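Local atomic coordinates of putative NADPH-dependent oxidoreductase (Desulfitobacterium hafniense DCB-2, PDB entry 3DB2), a protein that probably catalyses an NADPH-dependent oxidation-reduction reaction, with a Rossmann-fold domain expected to hold the dinucleotide. Residues V6-I11 with D22-S27; Y18-A23 with V305-V310; E28-V33 with E309-I314. All blocks are in the same frame, centred on the assembly; numbering follows the deposited sequence.

Contact 1: V6-I11 with D22-S27; sequences VGVAAI and DAYTKS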
loop_
_atom_site.group_PDB
_atom_site.type_symbol
_atom_site.label_atom_id
_atom_site.label_comp_id
_atom_site.label_asym_id
_atom_site.label_seq_id
_atom_site.Cartn_x
_atom_site.Cartn_y
_atom_site.Cartn_z
ATOM N N VAL C 6 13.469 39.032 -11.023
ATOM C CA VAL C 6 13.676 39.119 -9.575
ATOM C C VAL C 6 15.111 38.687 -9.325
ATOM O O VAL C 6 15.500 37.655 -9.877
ATOM C CB VAL C 6 12.710 38.247 -8.752
ATOM C CG1 VAL C 6 13.208 38.060 -7.320
ATOM C CG2 VAL C 6 11.306 38.828 -8.699
ATOM N N GLY C 7 15.840 39.441 -8.516
ATOM C CA GLY C 7 17.209 39.126 -8.166
ATOM C C GLY C 7 17.323 38.088 -7.067
ATOM O O GLY C 7 16.779 38.251 -5.975
ATOM N N VAL C 8 18.062 37.013 -7.333
ATOM C CA VAL C 8 18.121 35.909 -6.374
ATOM C C VAL C 8 19.550 35.607 -5.980
ATOM O O VAL C 8 20.483 35.889 -6.750
ATOM C CB VAL C 8 17.411 34.656 -6.933
ATOM C CG1 VAL C 8 15.971 35.034 -7.292
ATOM C CG2 VAL C 8 18.101 34.060 -8.138
ATOM N N ALA C 9 19.722 35.074 -4.786
ATOM C CA ALA C 9 21.021 34.621 -4.284
ATOM C C ALA C 9 20.889 33.161 -3.842
ATOM O O ALA C 9 19.890 32.854 -3.191
ATOM C CB ALA C 9 21.572 35.384 -3.101
ATOM N N ALA C 10 21.890 32.366 -4.169
ATOM C CA ALA C 10 21.983 30.966 -3.819
ATOM C C ALA C 10 22.776 30.857 -2.515
ATOM O O ALA C 10 23.905 31.301 -2.423
ATOM C CB ALA C 10 22.604 30.080 -4.897
ATOM N N ILE C 11 22.155 30.284 -1.503
ATOM C CA ILE C 11 22.811 29.988 -0.242
ATOM C C ILE C 11 22.861 28.491 0.016
ATOM O O ILE C 11 21.832 27.821 0.135
ATOM C CB ILE C 11 22.121 30.764 0.894
ATOM C CG1 ILE C 11 22.317 32.274 0.730
ATOM C CG2 ILE C 11 22.615 30.286 2.238
ATOM C CD1 ILE C 11 21.297 33.111 1.457
ATOM N N ASP C 22 20.422 24.893 -12.470
ATOM C CA ASP C 22 20.279 24.371 -13.820
ATOM C C ASP C 22 18.858 24.594 -14.325
ATOM O O ASP C 22 18.560 24.913 -15.470
ATOM C CB ASP C 22 20.635 22.886 -13.831
ATOM C CG ASP C 22 22.131 22.656 -13.844
ATOM O OD1 ASP C 22 22.891 23.647 -13.890
ATOM O OD2 ASP C 22 22.534 21.473 -13.781
ATOM N N ALA C 23 17.874 24.466 -13.438
ATOM C CA ALA C 23 16.504 24.764 -13.878
ATOM C C ALA C 23 16.156 26.237 -13.816
ATOM O O ALA C 23 15.648 26.798 -14.805
ATOM C CB ALA C 23 15.579 23.918 -13.012
ATOM N N TYR C 24 16.380 26.911 -12.683
ATOM C CA TYR C 24 15.775 28.237 -12.503
ATOM C C TYR C 24 16.503 29.288 -13.331
ATOM O O TYR C 24 15.907 30.334 -13.631
ATOM C CB TYR C 24 15.649 28.661 -11.042
ATOM C CG TYR C 24 16.843 28.857 -10.165
ATOM C CD1 TYR C 24 17.688 29.953 -10.335
ATOM C CD2 TYR C 24 17.151 27.959 -9.158
ATOM C CE1 TYR C 24 18.798 30.151 -9.539
ATOM C CE2 TYR C 24 18.266 28.140 -8.344
ATOM C CZ TYR C 24 19.076 29.248 -8.552
ATOM O OH TYR C 24 20.188 29.461 -7.766
ATOM N N THR C 25 17.772 29.069 -13.686
ATOM C CA THR C 25 18.428 30.185 -14.408
ATOM C C THR C 25 17.932 30.229 -15.849
ATOM O O THR C 25 18.251 31.164 -16.586
ATOM C CB THR C 25 19.956 30.086 -14.355
ATOM O OG1 THR C 25 20.395 28.846 -14.954
ATOM C CG2 THR C 25 20.414 30.069 -12.908
ATOM N N LYS C 26 17.131 29.249 -16.262
ATOM C CA LYS C 26 16.472 29.337 -17.564
ATOM C C LYS C 26 15.355 30.382 -17.604
ATOM O O LYS C 26 14.923 30.757 -18.700
ATOM C CB LYS C 26 15.855 28.004 -17.969
ATOM C CG LYS C 26 16.800 26.825 -17.935
ATOM C CD LYS C 26 16.057 25.611 -18.496
ATOM C CE LYS C 26 16.892 24.353 -18.279
ATOM N NZ LYS C 26 16.272 23.188 -18.987
ATOM N N SER C 27 14.898 30.805 -16.432
ATOM C CA SER C 27 13.782 31.728 -16.305
ATOM C C SER C 27 14.127 33.192 -16.619
ATOM O O SER C 27 15.102 33.726 -16.083
ATOM C CB SER C 27 13.232 31.694 -14.879
ATOM O OG SER C 27 11.998 32.390 -14.798
#

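Contact 2: Y18-A23 with V305-V310; sequences YVMADA and VEVEEV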
loop_
_atom_site.group_PDB
_atom_site.type_symbol
_atom_site.label_atom_id
_atom_site.label_comp_id
_atom_site.label_asym_id
_atom_site.label_seq_id
_atom_site.Cartn_x
_atom_site.Cartn_y
_atom_site.Cartn_z
ATOM N N TYR C 18 23.062 23.163 -7.483
ATOM C CA TYR C 18 23.324 23.165 -8.910
ATOM C C TYR C 18 22.141 22.600 -9.717
ATOM O O TYR C 18 21.778 23.037 -10.802
ATOM C CB TYR C 18 24.577 22.318 -9.178
ATOM C CG TYR C 18 25.884 22.923 -8.715
ATOM C CD1 TYR C 18 26.267 22.992 -7.389
ATOM C CD2 TYR C 18 26.748 23.457 -9.658
ATOM C CE1 TYR C 18 27.468 23.564 -7.000
ATOM C CE2 TYR C 18 27.950 24.024 -9.289
ATOM C CZ TYR C 18 28.312 24.074 -7.965
ATOM O OH TYR C 18 29.526 24.652 -7.656
ATOM N N VAL C 19 21.534 21.540 -9.203
ATOM C CA VAL C 19 20.318 21.034 -9.856
ATOM C C VAL C 19 19.279 22.145 -9.909
ATOM O O VAL C 19 18.671 22.292 -10.972
ATOM C CB VAL C 19 19.773 19.805 -9.129
ATOM C CG1 VAL C 19 18.406 19.343 -9.628
ATOM C CG2 VAL C 19 20.784 18.675 -9.301
HETATM N N MSE C 20 19.135 22.883 -8.800
HETATM C CA MSE C 20 18.147 23.968 -8.783
HETATM C C MSE C 20 18.510 25.010 -9.828
HETATM O O MSE C 20 17.665 25.362 -10.655
HETATM C CB MSE C 20 18.002 24.592 -7.397
HETATM C CG MSE C 20 17.255 23.785 -6.336
HETATM SE SE MSE C 20 15.494 23.125 -6.907
HETATM C CE MSE C 20 14.635 24.859 -7.049
ATOM N N ALA C 21 19.758 25.493 -9.806
ATOM C CA ALA C 21 20.147 26.565 -10.718
ATOM C C ALA C 21 20.090 26.137 -12.176
ATOM O O ALA C 21 19.754 26.923 -13.060
ATOM C CB ALA C 21 21.549 27.060 -10.342
ATOM N N ASP C 22 20.422 24.893 -12.470
ATOM C CA ASP C 22 20.279 24.371 -13.820
ATOM C C ASP C 22 18.858 24.594 -14.325
ATOM O O ASP C 22 18.560 24.913 -15.470
ATOM C CB ASP C 22 20.635 22.886 -13.831
ATOM C CG ASP C 22 22.131 22.656 -13.844
ATOM O OD1 ASP C 22 22.891 23.647 -13.890
ATOM O OD2 ASP C 22 22.534 21.473 -13.781
ATOM N N ALA C 23 17.874 24.466 -13.438
ATOM C CA ALA C 23 16.504 24.764 -13.878
ATOM C C ALA C 23 16.156 26.237 -13.816
ATOM O O ALA C 23 15.648 26.798 -14.805
ATOM C CB ALA C 23 15.579 23.918 -13.012
ATOM N N VAL C 305 9.323 26.100 -12.099
ATOM C CA VAL C 305 8.080 26.809 -11.793
ATOM C C VAL C 305 7.967 27.115 -10.306
ATOM O O VAL C 305 7.333 28.126 -9.971
ATOM C CB VAL C 305 6.807 26.086 -12.252
ATOM C CG1 VAL C 305 6.817 25.940 -13.762
ATOM C CG2 VAL C 305 6.654 24.737 -11.544
ATOM N N GLU C 306 8.546 26.318 -9.427
ATOM C CA GLU C 306 8.372 26.616 -7.996
ATOM C C GLU C 306 9.141 27.863 -7.562
ATOM O O GLU C 306 8.631 28.641 -6.752
ATOM C CB GLU C 306 8.718 25.403 -7.155
ATOM C CG GLU C 306 10.146 25.110 -6.781
ATOM C CD GLU C 306 10.320 23.881 -5.890
ATOM O OE1 GLU C 306 9.464 23.590 -5.032
ATOM O OE2 GLU C 306 11.341 23.184 -6.037
ATOM N N VAL C 307 10.336 28.069 -8.116
ATOM C CA VAL C 307 11.092 29.304 -7.864
ATOM C C VAL C 307 10.418 30.506 -8.514
ATOM O O VAL C 307 10.288 31.592 -7.928
ATOM C CB VAL C 307 12.557 29.134 -8.321
ATOM C CG1 VAL C 307 13.391 30.365 -7.968
ATOM C CG2 VAL C 307 13.161 27.866 -7.698
ATOM N N GLU C 308 9.929 30.345 -9.743
ATOM C CA GLU C 308 9.215 31.373 -10.472
ATOM C C GLU C 308 7.950 31.874 -9.762
ATOM O O GLU C 308 7.571 33.042 -9.894
ATOM C CB GLU C 308 8.795 30.908 -11.877
ATOM C CG GLU C 308 9.973 30.927 -12.860
ATOM C CD GLU C 308 9.570 30.388 -14.217
ATOM O OE1 GLU C 308 8.524 29.699 -14.343
ATOM O OE2 GLU C 308 10.299 30.645 -15.192
ATOM N N GLU C 309 7.300 30.983 -9.014
ATOM C CA GLU C 309 6.098 31.340 -8.282
ATOM C C GLU C 309 6.453 32.373 -7.213
ATOM O O GLU C 309 5.708 33.294 -6.866
ATOM C CB GLU C 309 5.505 30.108 -7.605
ATOM C CG GLU C 309 4.557 30.374 -6.448
ATOM C CD GLU C 309 3.669 29.186 -6.132
ATOM O OE1 GLU C 309 2.858 28.775 -6.998
ATOM O OE2 GLU C 309 3.801 28.648 -5.023
ATOM N N VAL C 310 7.636 32.214 -6.611
ATOM C CA VAL C 310 7.983 33.183 -5.553
ATOM C C VAL C 310 8.162 34.570 -6.191
ATOM O O VAL C 310 7.682 35.570 -5.667
ATOM C CB VAL C 310 9.213 32.781 -4.745
ATOM C CG1 VAL C 310 9.464 33.766 -3.599
ATOM C CG2 VAL C 310 9.049 31.383 -4.164
#

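Contact 3: E28-V33 with E309-I314; sequences EKLKLV and EVADVI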
loop_
_atom_site.group_PDB
_atom_site.type_symbol
_atom_site.label_atom_id
_atom_site.label_comp_id
_atom_site.label_asym_id
_atom_site.label_seq_id
_atom_site.Cartn_x
_atom_site.Cartn_y
_atom_site.Cartn_z
ATOM N N GLU C 28 13.287 33.800 -17.424
ATOM C CA GLU C 28 13.247 35.229 -17.715
ATOM C C GLU C 28 12.765 36.049 -16.535
ATOM O O GLU C 28 12.854 37.276 -16.508
ATOM C CB GLU C 28 12.315 35.468 -18.909
ATOM C CG GLU C 28 12.762 34.740 -20.170
ATOM C CD GLU C 28 14.164 35.137 -20.596
ATOM O OE1 GLU C 28 15.128 34.881 -19.843
ATOM O OE2 GLU C 28 14.299 35.716 -21.695
ATOM N N LYS C 29 12.211 35.383 -15.518
ATOM C CA LYS C 29 11.666 36.046 -14.343
ATOM C C LYS C 29 12.711 36.227 -13.251
ATOM O O LYS C 29 12.453 36.950 -12.297
ATOM C CB LYS C 29 10.450 35.253 -13.817
ATOM C CG LYS C 29 9.332 35.261 -14.862
ATOM C CD LYS C 29 8.188 34.324 -14.563
ATOM C CE LYS C 29 6.823 34.960 -14.793
ATOM N NZ LYS C 29 5.740 34.077 -14.260
ATOM N N LEU C 30 13.867 35.582 -13.406
ATOM C CA LEU C 30 14.890 35.509 -12.388
ATOM C C LEU C 30 16.248 35.955 -12.936
ATOM O O LEU C 30 16.501 35.755 -14.116
ATOM C CB LEU C 30 15.052 34.076 -11.876
ATOM C CG LEU C 30 13.792 33.334 -11.448
ATOM C CD1 LEU C 30 14.028 31.860 -11.184
ATOM C CD2 LEU C 30 13.229 33.975 -10.176
ATOM N N LYS C 31 17.053 36.504 -12.039
ATOM C CA LYS C 31 18.449 36.867 -12.265
ATOM C C LYS C 31 19.306 36.420 -11.085
ATOM O O LYS C 31 19.170 36.934 -9.973
ATOM C CB LYS C 31 18.593 38.378 -12.480
ATOM C CG LYS C 31 19.974 38.951 -12.332
ATOM C CD LYS C 31 20.008 40.314 -11.670
ATOM N N LEU C 32 20.174 35.436 -11.287
ATOM C CA LEU C 32 21.112 35.059 -10.235
ATOM C C LEU C 32 22.216 36.115 -10.121
ATOM O O LEU C 32 23.002 36.261 -11.057
ATOM C CB LEU C 32 21.689 33.695 -10.508
ATOM C CG LEU C 32 22.584 32.909 -9.569
ATOM C CD1 LEU C 32 22.224 32.943 -8.101
ATOM C CD2 LEU C 32 22.577 31.433 -9.995
ATOM N N VAL C 33 22.242 36.787 -8.984
ATOM C CA VAL C 33 23.140 37.862 -8.614
ATOM C C VAL C 33 24.380 37.368 -7.884
ATOM O O VAL C 33 25.544 37.650 -8.207
ATOM C CB VAL C 33 22.419 38.861 -7.671
ATOM C CG1 VAL C 33 23.400 39.935 -7.222
ATOM C CG2 VAL C 33 21.199 39.495 -8.300
ATOM N N GLU C 309 7.300 30.983 -9.014
ATOM C CA GLU C 309 6.098 31.340 -8.282
ATOM C C GLU C 309 6.453 32.373 -7.213
ATOM O O GLU C 309 5.708 33.294 -6.866
ATOM C CB GLU C 309 5.505 30.108 -7.605
ATOM C CG GLU C 309 4.557 30.374 -6.448
ATOM C CD GLU C 309 3.669 29.186 -6.132
ATOM O OE1 GLU C 309 2.858 28.775 -6.998
ATOM O OE2 GLU C 309 3.801 28.648 -5.023
ATOM N N VAL C 310 7.636 32.214 -6.611
ATOM C CA VAL C 310 7.983 33.183 -5.553
ATOM C C VAL C 310 8.162 34.570 -6.191
ATOM O O VAL C 310 7.682 35.570 -5.667
ATOM C CB VAL C 310 9.213 32.781 -4.745
ATOM C CG1 VAL C 310 9.464 33.766 -3.599
ATOM C CG2 VAL C 310 9.049 31.383 -4.164
ATOM N N ALA C 311 8.855 34.604 -7.320
ATOM C CA ALA C 311 9.082 35.804 -8.095
ATOM C C ALA C 311 7.752 36.422 -8.528
ATOM O O ALA C 311 7.615 37.638 -8.424
ATOM C CB ALA C 311 9.890 35.550 -9.356
ATOM N N ASP C 312 6.833 35.565 -8.973
ATOM C CA ASP C 312 5.505 36.065 -9.356
ATOM C C ASP C 312 4.822 36.727 -8.172
ATOM O O ASP C 312 4.238 37.812 -8.311
ATOM C CB ASP C 312 4.633 34.940 -9.900
ATOM C CG ASP C 312 4.951 34.618 -11.347
ATOM O OD1 ASP C 312 5.877 35.216 -11.910
ATOM O OD2 ASP C 312 4.277 33.751 -11.940
ATOM N N VAL C 313 4.851 36.098 -6.985
ATOM C CA VAL C 313 4.244 36.760 -5.836
ATOM C C VAL C 313 5.038 37.941 -5.295
ATOM O O VAL C 313 4.483 38.835 -4.647
ATOM C CB VAL C 313 3.957 35.746 -4.703
ATOM C CG1 VAL C 313 3.026 34.687 -5.287
ATOM C CG2 VAL C 313 5.236 35.187 -4.135
ATOM N N ILE C 314 6.342 38.016 -5.530
ATOM C CA ILE C 314 7.048 39.242 -5.112
ATOM C C ILE C 314 6.639 40.394 -6.020
ATOM O O ILE C 314 6.392 41.489 -5.522
ATOM C CB ILE C 314 8.571 39.078 -5.111
ATOM C CG1 ILE C 314 9.126 38.280 -3.916
ATOM C CG2 ILE C 314 9.351 40.389 -5.149
ATOM C CD1 ILE C 314 10.486 37.667 -4.264
#

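Contact 1: V6-I11 with D22-S27
The ring of Tyr24 lies beside Val8 and reaches Ala10 with its hydroxyl, packing helix 15-24 on strand 6-11 within the first beta-alpha-beta unit of a Rossmann fold. The evidence for the fold is topological: strand 6-11 leads into helix 15-24, which leads into strand 30-36, and the two strands are parallel neighbours in the sheet. Within strand 6-11 the side chains alternate, Val8 and Ala10 facing the helix and Ala9 facing away, so the residues that meet the tyrosine are two apart. Of the 94 Å² buried between 6-11 and 22-27, Tyr24 accounts for 47 Å².

Its conformation explains this reach. With chi1 at 63°, CG sits between the backbone N and the carbonyl carbon, a crowded position that carries the ring from helix 15-24 to the sheet. Val8 meets the ring through one branch, CG2 lying 4.2 Å from Tyr24 CE1 in an oblique approach. Ile71, Leu30 and Leu32 also pack on Tyr24, so three strands of the sheet contribute to the apolar surroundings of the ring.

No hydrogen bond links the two segments. From Tyr24 to Ser27 the backbone makes a type I beta turn, in which Ser27 N donates to Tyr24 O at 3.0 Å. At the far end of the ring, Tyr24 OH rests 3.8 Å from the methyl carbon Ala10 CB.

Contact 2: Y18-A23 with V305-V310
Met20, present as selenomethionine, reaches from helix 15-24 to helix 302-316 and touches Val307 and Glu306 with its terminal methyl. It provides 53 Å² of the 95 Å² buried; Val307 and Glu306 share the remainder almost equally. The two backbones stay well apart, the nearest CA atoms, those of Met20 and Val307, being 8.9 Å from each other, and one long side chain bridges the distance.

The Met20 chain does not run straight. It is bent at chi2 (-51°) and again at chi3 (-67°), which swings CE round past SE to Val307. There Met20 CE and Val307 CG2 are 3.4 Å apart, closer than two methyl carbons normally sit. The branch used is the one beside the backbone N of Val307, since CG1 takes the place anti to that N (chi1 -176°).

Glu306 approaches from another direction, its side chain crossing that of Met20 at about a right angle. Glu306 OE2 lies 3.8 Å from Met20 CE, a packing contact; its polar partner is the hydroxyl of Tyr94, to which OE2 is hydrogen-bonded. Leu303, one helical turn before Val307, also packs on Met20.

Gly12 and Gly14 precede helix 15-24 and Ala17 lies in its first turn, a GxGxxA-like sequence consistent with the nucleotide-binding helix of a Rossmann domain, against which a helix from late in the chain packs here in a two-domain, putative oxidoreductase.

Contact 3: E28-V33 with E309-I314
Leu30 and Ala311 form the buried side of this contact, whereas Lys29 and Asp312, next to them in sequence, form an ion pair at its partly exposed side. On the apolar side Leu30 CD2 packs 3.8 Å from Ala311 CB, and the same methyl carbon of Ala311 lies 4.1 Å from the carbonyl oxygen Lys29 O. Val6 and Tyr3 also pack on Ala311. The backbones come close here: the CA atoms of Lys29 and Ala311 are 6.8 Å apart. In fold terms, the start of strand 30-36, second in the Rossmann beta-alpha-beta unit, is met by helix 302-316, far along the chain.

On the partly exposed side, the Lys29 chain bends at chi3 (136°) and delivers NZ to the carboxylate of Asp312. The ammonium is bound to both oxygens, at 2.6 Å from Asp312 OD1 and 2.8 Å from Asp312 OD2, each using its syn lone pair. OD1 additionally accepts a hydrogen bond from the hydroxyl of Tyr3. With the carboxylate of Asp312 cut back to an alanine here, the Lys29 ammonium would probably lose its countercharge and the Tyr3 hydroxyl its acceptor.

Overall arrangement
Contacts 1 and 2 are buried and share Asp22 and Ala23 on helix 15-24; contact 3 is partly buried, and its helix segment overlaps that of contact 2 at Glu309 and Val310. Helix 302-316 thus meets both the helix and the second strand of the unit whose first strand enters contact 1. The buried contacts 1 and 2 have no hydrogen bond across their segments, even where contact 2 brings in the Glu306 carboxylate, whereas the partly exposed contact 3 has a salt bridge. The seams between them are close: Val6 N lies 2.6 Å from Lys29 O, Val307 CG1 lies 3.6 Å from Leu30 CD1, and Ser27 OG is hydrogen-bonded to Glu308 OE2.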